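Local coordinates for EDTA monooxygenase (EDTA-degrading bacterium BNC1, PDB 5DQP), which probably acts as a flavin-dependent monooxygenase of the NtaA/SnaA/DszA family that uses reduced FMN and molecular oxygen in the breakdown of EDTA, at residues Y285-L299 against S347-A359. Sequence-based numbering, arbitrary orientation.
Sequences YEAGLDPAEQRIEAL and SLRQLALRMRLIA
The Tyr285 ring is bounded on both faces: Leu357 CD2 sits over the ring centre, 3.8 Å from the centroid, a CH-pi contact, while Leu289 CD1 covers the opposite face nearer the rim. Arg356 NE comes in at the ring's edge, near its plane. With CG anti to the backbone N (chi1 164°), the ring reaches across to 347-359 and brings its hydroxyl to Arg356. There Arg356 NE donates a nearly straight bond (170°) to Tyr285 OH, though the modelled length of 2.5 Å is doubtful. One guanidinium face of Arg356 meets Leu289 CD2; Tyr285 OH and Arg295 NH2 both lie at its edge, the latter 3.6 Å from Arg356 NH1.

Farther along, helices 292-299 and 348-354 cross at 97°, their axes 9.9 Å apart. Leu299 CD2 packs 3.6 Å from Leu348 CD1 and also against Ala352, and Ile296 CG2 approaches Leu348 CD2 at 3.8 Å. Ile296 CD1 touches CG of Arg349, whose NE forms a salt bridge with Asp313.

The contact joins helices 275-287 and 292-303 to helix 348-354 and the turn entering strand 358-360 of the luciferase-like TIM barrel, away from the predicted FMN site. An apolar crossing gives way to a polar end where a tyrosine hydroxyl and two arginines meet; the guanidinium groups probably repel, which poorly ordered Asp290 may partly offset, and buried Arg295 NE lacks a modelled partner.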
loop_
_atom_site.group_PDB
_atom_site.type_symbol
_atom_site.label_atom_id
_atom_site.label_comp_id
_atom_site.label_asym_id
_atom_site.label_seq_id
_atom_site.Cartn_x
_atom_site.Cartn_y
_atom_site.Cartn_z
ATOM N N TYR A 285 34.483 4.113 4.298
ATOM C CA TYR A 285 33.480 5.140 4.046
ATOM C C TYR A 285 34.116 6.383 3.433
ATOM O O TYR A 285 33.585 6.954 2.473
ATOM C CB TYR A 285 32.757 5.473 5.347
ATOM C CG TYR A 285 31.984 6.762 5.322
ATOM C CD1 TYR A 285 30.742 6.830 4.727
ATOM C CD2 TYR A 285 32.488 7.904 5.920
ATOM C CE1 TYR A 285 30.024 8.011 4.713
ATOM C CE2 TYR A 285 31.779 9.078 5.920
ATOM C CZ TYR A 285 30.547 9.124 5.308
ATOM O OH TYR A 285 29.839 10.288 5.299
ATOM N N GLU A 286 35.262 6.810 3.965
ATOM C CA GLU A 286 35.910 8.003 3.434
ATOM C C GLU A 286 36.462 7.757 2.033
ATOM O O GLU A 286 36.391 8.637 1.168
ATOM C CB GLU A 286 37.003 8.472 4.392
ATOM C CG GLU A 286 36.434 8.918 5.744
ATOM C CD GLU A 286 36.741 10.370 6.089
ATOM O OE1 GLU A 286 37.198 11.123 5.199
ATOM O OE2 GLU A 286 36.521 10.756 7.261
ATOM N N ALA A 287 36.991 6.558 1.780
ATOM C CA ALA A 287 37.408 6.207 0.429
ATOM C C ALA A 287 36.248 6.243 -0.564
ATOM O O ALA A 287 36.490 6.220 -1.775
ATOM C CB ALA A 287 38.077 4.834 0.431
ATOM N N GLY A 288 35.007 6.314 -0.092
ATOM C CA GLY A 288 33.861 6.516 -0.951
ATOM C C GLY A 288 33.423 7.957 -1.079
ATOM O O GLY A 288 32.347 8.217 -1.631
ATOM N N LEU A 289 34.266 8.860 -0.625
ATOM C CA LEU A 289 34.051 10.285 -0.599
ATOM C C LEU A 289 35.291 10.995 -1.189
ATOM O O LEU A 289 36.366 10.407 -1.350
ATOM C CB LEU A 289 33.918 10.783 0.833
ATOM C CG LEU A 289 32.640 10.740 1.647
ATOM C CD1 LEU A 289 31.930 9.435 1.375
ATOM C CD2 LEU A 289 32.921 10.945 3.130
ATOM N N ASP A 290 35.147 12.272 -1.508
ATOM C CA ASP A 290 36.315 13.020 -1.939
ATOM C C ASP A 290 37.306 13.155 -0.778
ATOM O O ASP A 290 36.906 13.162 0.393
ATOM C CB ASP A 290 35.898 14.391 -2.461
ATOM C CG ASP A 290 34.687 14.313 -3.375
ATOM O OD1 ASP A 290 34.621 13.370 -4.194
ATOM O OD2 ASP A 290 33.795 15.181 -3.260
ATOM N N PRO A 291 38.619 13.269 -1.085
ATOM C CA PRO A 291 39.655 13.163 -0.038
ATOM C C PRO A 291 39.327 13.898 1.255
ATOM O O PRO A 291 38.901 15.059 1.238
ATOM C CB PRO A 291 40.894 13.761 -0.720
ATOM C CG PRO A 291 40.685 13.474 -2.173
ATOM C CD PRO A 291 39.194 13.544 -2.416
ATOM N N ALA A 292 39.523 13.212 2.389
ATOM C CA ALA A 292 39.250 13.816 3.692
ATOM C C ALA A 292 40.113 15.048 3.933
ATOM O O ALA A 292 39.739 15.922 4.724
ATOM C CB ALA A 292 39.462 12.790 4.806
ATOM N N GLU A 293 41.279 15.121 3.285
ATOM C CA GLU A 293 42.018 16.377 3.240
ATOM C C GLU A 293 41.201 17.451 2.529
ATOM O O GLU A 293 41.161 18.607 2.966
ATOM C CB GLU A 293 43.364 16.166 2.543
ATOM C CG GLU A 293 44.122 14.920 3.003
ATOM C CD GLU A 293 45.413 14.687 2.229
ATOM O OE1 GLU A 293 45.634 15.364 1.198
ATOM O OE2 GLU A 293 46.208 13.824 2.655
ATOM N N GLN A 294 40.537 17.079 1.427
ATOM C CA GLN A 294 39.611 17.989 0.761
ATOM C C GLN A 294 38.414 18.297 1.655
ATOM O O GLN A 294 38.039 19.463 1.833
ATOM C CB GLN A 294 39.146 17.387 -0.571
ATOM C CG GLN A 294 38.118 18.236 -1.328
ATOM C CD GLN A 294 37.129 17.404 -2.147
ATOM O OE1 GLN A 294 37.507 16.723 -3.105
ATOM N NE2 GLN A 294 35.853 17.465 -1.774
ATOM N N ARG A 295 37.822 17.268 2.215
ATOM C CA ARG A 295 36.634 17.495 2.984
ATOM C C ARG A 295 36.910 18.344 4.222
ATOM O O ARG A 295 36.098 19.148 4.612
ATOM C CB ARG A 295 35.923 16.189 3.325
ATOM C CG ARG A 295 35.953 15.107 2.258
ATOM C CD ARG A 295 35.253 15.512 0.998
ATOM N NE ARG A 295 33.823 15.358 1.180
ATOM C CZ ARG A 295 32.877 15.977 0.484
ATOM N NH1 ARG A 295 33.195 16.821 -0.477
ATOM N NH2 ARG A 295 31.605 15.746 0.762
ATOM N N ILE A 296 38.047 18.125 4.856
ATOM C CA ILE A 296 38.355 18.828 6.097
ATOM C C ILE A 296 38.712 20.285 5.814
ATOM O O ILE A 296 38.308 21.186 6.557
ATOM C CB ILE A 296 39.462 18.091 6.875
ATOM C CG1 ILE A 296 38.947 16.736 7.365
ATOM C CG2 ILE A 296 39.912 18.910 8.057
ATOM C CD1 ILE A 296 40.023 15.837 7.964
ATOM N N GLU A 297 39.439 20.556 4.720
ATOM C CA GLU A 297 39.645 21.953 4.343
ATOM C C GLU A 297 38.318 22.609 3.954
ATOM O O GLU A 297 38.039 23.744 4.353
ATOM C CB GLU A 297 40.689 22.069 3.220
ATOM C CG GLU A 297 40.315 21.396 1.889
ATOM C CD GLU A 297 39.587 22.324 0.911
ATOM O OE1 GLU A 297 39.516 23.544 1.185
ATOM O OE2 GLU A 297 39.087 21.827 -0.132
ATOM N N ALA A 298 37.468 21.899 3.213
ATOM C CA ALA A 298 36.148 22.444 2.918
ATOM C C ALA A 298 35.418 22.866 4.194
ATOM O O ALA A 298 34.816 23.942 4.252
ATOM C CB ALA A 298 35.324 21.424 2.137
ATOM N N LEU A 299 35.461 22.034 5.234
ATOM C CA LEU A 299 34.724 22.359 6.452
ATOM C C LEU A 299 35.328 23.561 7.176
ATOM O O LEU A 299 34.596 24.415 7.698
ATOM C CB LEU A 299 34.692 21.141 7.371
ATOM C CG LEU A 299 33.840 21.236 8.629
ATOM C CD1 LEU A 299 32.383 21.581 8.287
ATOM C CD2 LEU A 299 33.930 19.914 9.381
ATOM N N SER A 347 37.916 17.996 17.932
ATOM C CA SER A 347 38.777 18.574 16.923
ATOM C C SER A 347 37.999 18.718 15.618
ATOM O O SER A 347 36.889 18.198 15.458
ATOM C CB SER A 347 40.003 17.692 16.698
ATOM O OG SER A 347 39.600 16.471 16.116
ATOM N N LEU A 348 38.597 19.425 14.666
ATOM C CA LEU A 348 37.948 19.574 13.368
ATOM C C LEU A 348 37.800 18.233 12.662
ATOM O O LEU A 348 36.762 17.955 12.052
ATOM C CB LEU A 348 38.744 20.554 12.511
ATOM C CG LEU A 348 38.149 20.837 11.137
ATOM C CD1 LEU A 348 36.697 21.369 11.237
ATOM C CD2 LEU A 348 39.052 21.826 10.405
ATOM N N ARG A 349 38.837 17.397 12.721
ATOM C CA ARG A 349 38.793 16.084 12.086
ATOM C C ARG A 349 37.672 15.238 12.664
ATOM O O ARG A 349 37.007 14.493 11.937
ATOM C CB ARG A 349 40.137 15.365 12.272
ATOM C CG ARG A 349 40.288 14.121 11.405
ATOM C CD ARG A 349 41.320 13.132 11.958
ATOM N NE ARG A 349 42.692 13.652 11.936
ATOM C CZ ARG A 349 43.392 13.880 10.828
ATOM N NH1 ARG A 349 42.849 13.650 9.636
ATOM N NH2 ARG A 349 44.632 14.351 10.905
ATOM N N GLN A 350 37.471 15.315 13.980
ATOM C CA GLN A 350 36.389 14.565 14.595
ATOM C C GLN A 350 35.046 15.138 14.179
ATOM O O GLN A 350 34.118 14.394 13.865
ATOM C CB GLN A 350 36.534 14.573 16.124
ATOM C CG GLN A 350 37.730 13.786 16.640
ATOM C CD GLN A 350 37.946 13.985 18.121
ATOM O OE1 GLN A 350 37.741 15.080 18.649
ATOM N NE2 GLN A 350 38.370 12.932 18.801
ATOM N N LEU A 351 34.926 16.460 14.184
ATOM C CA LEU A 351 33.668 17.091 13.822
ATOM C C LEU A 351 33.242 16.729 12.395
ATOM O O LEU A 351 32.060 16.490 12.147
ATOM C CB LEU A 351 33.795 18.607 13.998
ATOM C CG LEU A 351 32.584 19.453 13.606
ATOM C CD1 LEU A 351 31.393 19.166 14.531
ATOM C CD2 LEU A 351 32.975 20.936 13.639
ATOM N N ALA A 352 34.189 16.668 11.453
ATOM C CA ALA A 352 33.865 16.332 10.063
ATOM C C ALA A 352 33.119 15.010 9.948
ATOM O O ALA A 352 32.243 14.849 9.088
ATOM C CB ALA A 352 35.139 16.255 9.222
ATOM N N LEU A 353 33.503 14.032 10.764
ATOM C CA LEU A 353 32.875 12.717 10.762
ATOM C C LEU A 353 31.569 12.734 11.559
ATOM O O LEU A 353 30.530 12.275 11.075
ATOM C CB LEU A 353 33.864 11.686 11.334
ATOM C CG LEU A 353 33.448 10.216 11.270
ATOM C CD1 LEU A 353 33.312 9.807 9.814
ATOM C CD2 LEU A 353 34.442 9.317 12.006
ATOM N N ARG A 354 31.608 13.310 12.765
ATOM C CA ARG A 354 30.469 13.305 13.684
ATOM C C ARG A 354 29.224 13.932 13.070
ATOM O O ARG A 354 28.100 13.555 13.425
ATOM C CB ARG A 354 30.874 14.039 14.969
ATOM C CG ARG A 354 29.746 14.622 15.789
ATOM C CD ARG A 354 28.883 13.540 16.459
ATOM N NE ARG A 354 27.966 14.143 17.430
ATOM C CZ ARG A 354 26.749 14.587 17.119
ATOM N NH1 ARG A 354 26.309 14.474 15.863
ATOM N NH2 ARG A 354 25.972 15.127 18.050
ATOM N N MET A 355 29.394 14.889 12.153
ATOM C CA MET A 355 28.241 15.519 11.526
ATOM C C MET A 355 27.585 14.593 10.510
ATOM O O MET A 355 26.379 14.696 10.269
ATOM C CB MET A 355 28.643 16.838 10.853
ATOM C CG MET A 355 29.105 17.933 11.813
ATOM S SD MET A 355 27.980 18.148 13.220
ATOM C CE MET A 355 26.573 18.955 12.468
ATOM N N ARG A 356 28.349 13.677 9.930
ATOM C CA ARG A 356 27.837 12.708 8.970
ATOM C C ARG A 356 27.303 11.436 9.639
ATOM O O ARG A 356 26.203 10.979 9.309
ATOM C CB ARG A 356 28.940 12.364 7.969
ATOM C CG ARG A 356 29.615 13.588 7.329
ATOM C CD ARG A 356 30.865 13.180 6.535
ATOM N NE ARG A 356 30.531 12.643 5.218
ATOM C CZ ARG A 356 30.534 13.356 4.093
ATOM N NH1 ARG A 356 30.872 14.642 4.104
ATOM N NH2 ARG A 356 30.201 12.777 2.952
ATOM N N LEU A 357 28.048 10.858 10.584
ATOM C CA LEU A 357 27.632 9.600 11.193
ATOM C C LEU A 357 28.221 9.465 12.598
ATOM O O LEU A 357 28.999 10.297 13.056
ATOM C CB LEU A 357 28.020 8.421 10.295
ATOM C CG LEU A 357 29.451 8.392 9.760
ATOM C CD1 LEU A 357 30.406 8.122 10.890
ATOM C CD2 LEU A 357 29.639 7.340 8.649
ATOM N N ILE A 358 27.811 8.415 13.295
ATOM C CA ILE A 358 28.285 8.119 14.635
ATOM C C ILE A 358 29.116 6.841 14.530
ATOM O O ILE A 358 28.578 5.731 14.477
ATOM C CB ILE A 358 27.133 7.962 15.638
ATOM C CG1 ILE A 358 26.272 9.238 15.739
ATOM C CG2 ILE A 358 27.698 7.606 17.006
ATOM C CD1 ILE A 358 26.996 10.426 16.385
ATOM N N ALA A 359 30.430 6.981 14.470
ATOM C CA ALA A 359 31.310 5.827 14.391
ATOM C C ALA A 359 31.780 5.450 15.789
ATOM O O ALA A 359 32.081 6.324 16.603
ATOM C CB ALA A 359 32.504 6.128 13.487
#